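Local coordinates for beta-N-acetylglucosaminidase-like protein Glycoside hydrolase family 20 (Flavobacterium johnsoniae, PDB 6YHH) that probably removes terminal N-acetylglucosamine units from chitin-derived oligosaccharides as a family 20 beta-N-acetylhexosaminidase, at residues R497-E500 and T504-K507. Residues are numbered along the deposited sequence; the frame is centred on the assembly and turned at random.
Sequences RLEE and THIK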
loop_
_atom_site.group_PDB
_atom_site.type_symbol
_atom_site.label_atom_id
_atom_site.label_comp_id
_atom_site.label_asym_id
_atom_site.label_seq_id
_atom_site.Cartn_x
_atom_site.Cartn_y
_atom_site.Cartn_z
ATOM N N ARG A 497 -3.931 -2.019 15.443
ATOM C CA ARG A 497 -2.609 -2.650 15.354
ATOM C C ARG A 497 -2.355 -3.401 14.062
ATOM O O ARG A 497 -1.220 -3.617 13.670
ATOM C CB ARG A 497 -2.308 -3.450 16.610
ATOM C CG ARG A 497 -2.112 -2.574 17.843
ATOM C CD ARG A 497 -0.947 -1.565 17.713
ATOM N NE ARG A 497 -0.695 -0.913 19.027
ATOM C CZ ARG A 497 0.161 0.093 19.169
ATOM N NH1 ARG A 497 0.847 0.543 18.114
ATOM N NH2 ARG A 497 0.308 0.704 20.345
ATOM N N LEU A 498 -3.431 -3.794 13.344
ATOM C CA LEU A 498 -3.227 -4.392 12.039
ATOM C C LEU A 498 -2.563 -3.409 11.061
ATOM O O LEU A 498 -1.951 -3.864 10.069
ATOM C CB LEU A 498 -4.549 -4.939 11.453
ATOM C CG LEU A 498 -5.244 -6.088 12.130
ATOM C CD1 LEU A 498 -6.622 -6.290 11.527
ATOM C CD2 LEU A 498 -4.416 -7.358 11.956
ATOM N N GLU A 499 -2.629 -2.106 11.333
ATOM C CA GLU A 499 -2.053 -1.152 10.381
ATOM C C GLU A 499 -0.570 -1.302 10.232
ATOM O O GLU A 499 -0.004 -0.969 9.183
ATOM C CB GLU A 499 -2.355 0.285 10.762
ATOM C CG GLU A 499 -3.816 0.718 10.622
ATOM C CD GLU A 499 -3.974 2.197 10.683
ATOM O OE1 GLU A 499 -3.602 2.777 11.695
ATOM O OE2 GLU A 499 -4.347 2.745 9.610
ATOM N N GLU A 500 0.102 -1.823 11.267
ATOM C CA GLU A 500 1.526 -2.037 11.139
ATOM C C GLU A 500 1.906 -3.087 10.122
ATOM O O GLU A 500 3.058 -3.147 9.740
ATOM C CB GLU A 500 2.166 -2.363 12.505
ATOM C CG GLU A 500 1.891 -3.791 12.955
ATOM C CD GLU A 500 2.146 -4.074 14.437
ATOM O OE1 GLU A 500 2.346 -3.116 15.217
ATOM O OE2 GLU A 500 2.066 -5.283 14.771
ATOM N N THR A 504 -5.005 -1.550 4.938
ATOM C CA THR A 504 -5.357 -0.210 4.449
ATOM C C THR A 504 -6.737 0.181 4.876
ATOM O O THR A 504 -7.267 1.182 4.410
ATOM C CB THR A 504 -5.370 -0.126 2.916
ATOM O OG1 THR A 504 -6.437 -0.917 2.345
ATOM C CG2 THR A 504 -4.058 -0.616 2.285
ATOM N N HIS A 505 -7.363 -0.604 5.746
ATOM C CA HIS A 505 -8.785 -0.362 6.053
ATOM C C HIS A 505 -9.104 1.060 6.557
ATOM O O HIS A 505 -10.096 1.659 6.165
ATOM C CB HIS A 505 -9.352 -1.406 6.999
ATOM C CG HIS A 505 -8.542 -1.627 8.225
ATOM N ND1 HIS A 505 -7.226 -2.032 8.173
ATOM C CD2 HIS A 505 -8.864 -1.557 9.542
ATOM C CE1 HIS A 505 -6.753 -2.114 9.400
ATOM N NE2 HIS A 505 -7.752 -1.907 10.253
ATOM N N ILE A 506 -8.248 1.612 7.378
ATOM C CA ILE A 506 -8.441 2.957 7.930
ATOM C C ILE A 506 -7.855 3.977 6.947
ATOM O O ILE A 506 -8.502 4.993 6.597
ATOM C CB ILE A 506 -7.791 3.090 9.344
ATOM C CG1 ILE A 506 -8.405 2.049 10.305
ATOM C CG2 ILE A 506 -8.058 4.469 9.904
ATOM C CD1 ILE A 506 -7.583 1.791 11.538
ATOM N N LYS A 507 -6.618 3.772 6.497
ATOM C CA LYS A 507 -5.900 4.846 5.777
ATOM C C LYS A 507 -6.410 5.099 4.357
ATOM O O LYS A 507 -6.407 6.254 3.895
ATOM C CB LYS A 507 -4.366 4.578 5.790
ATOM C CG LYS A 507 -3.873 3.438 4.931
ATOM C CD LYS A 507 -2.433 3.105 5.233
ATOM C CE LYS A 507 -1.887 2.085 4.303
ATOM N NZ LYS A 507 -0.510 1.598 4.716
HETATM O O HOH W 1 -1.256 0.352 7.117
HETATM O O HOH W 2 -5.230 1.454 7.490
#
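Glu499 lays its carboxylate against Ile506, the two side chains crossing at about a right angle: OE2 lies 3.5 Å from Ile506 CB, and the carboxyl carbon CD is 3.7 Å from the methyl CD1. With CG beside its own backbone N (chi1 -69°), the chain extended beyond it (chi2 -166°) brings OE2 against Ile506, near enough to Lys507 N for one water to join them. A second packing contact is at the His505 ring, where Leu498 CB comes obliquely to within 4.1 Å of CE1; Trp465 touches both residues, and Ser495 O takes the hydrogen bond from His505 NE2. The two segments lie where helix 484-497 is connected by a loop to helix 507-517, in a family 20 enzyme whose catalytic domain is a TIM barrel, at the interface with the second subunit. Polar bridging across the loop runs through two waters. One gives a 2.6 Å hydrogen bond to Glu499 OE2 and accepts one of 2.9 Å from Lys507 N; the other donates to Glu499 O and accepts from Lys507 NZ, 2.8 Å away. Both charged ends also reach the second subunit, Glu499 OE1 in a salt bridge with its Arg514 and Lys507 NZ in a hydrogen bond to its Asn508. An alanine in place of Glu499 would remove the carboxylate, which is likely to leave that arginine without this acidic partner and the water at Lys507 N without this acceptor.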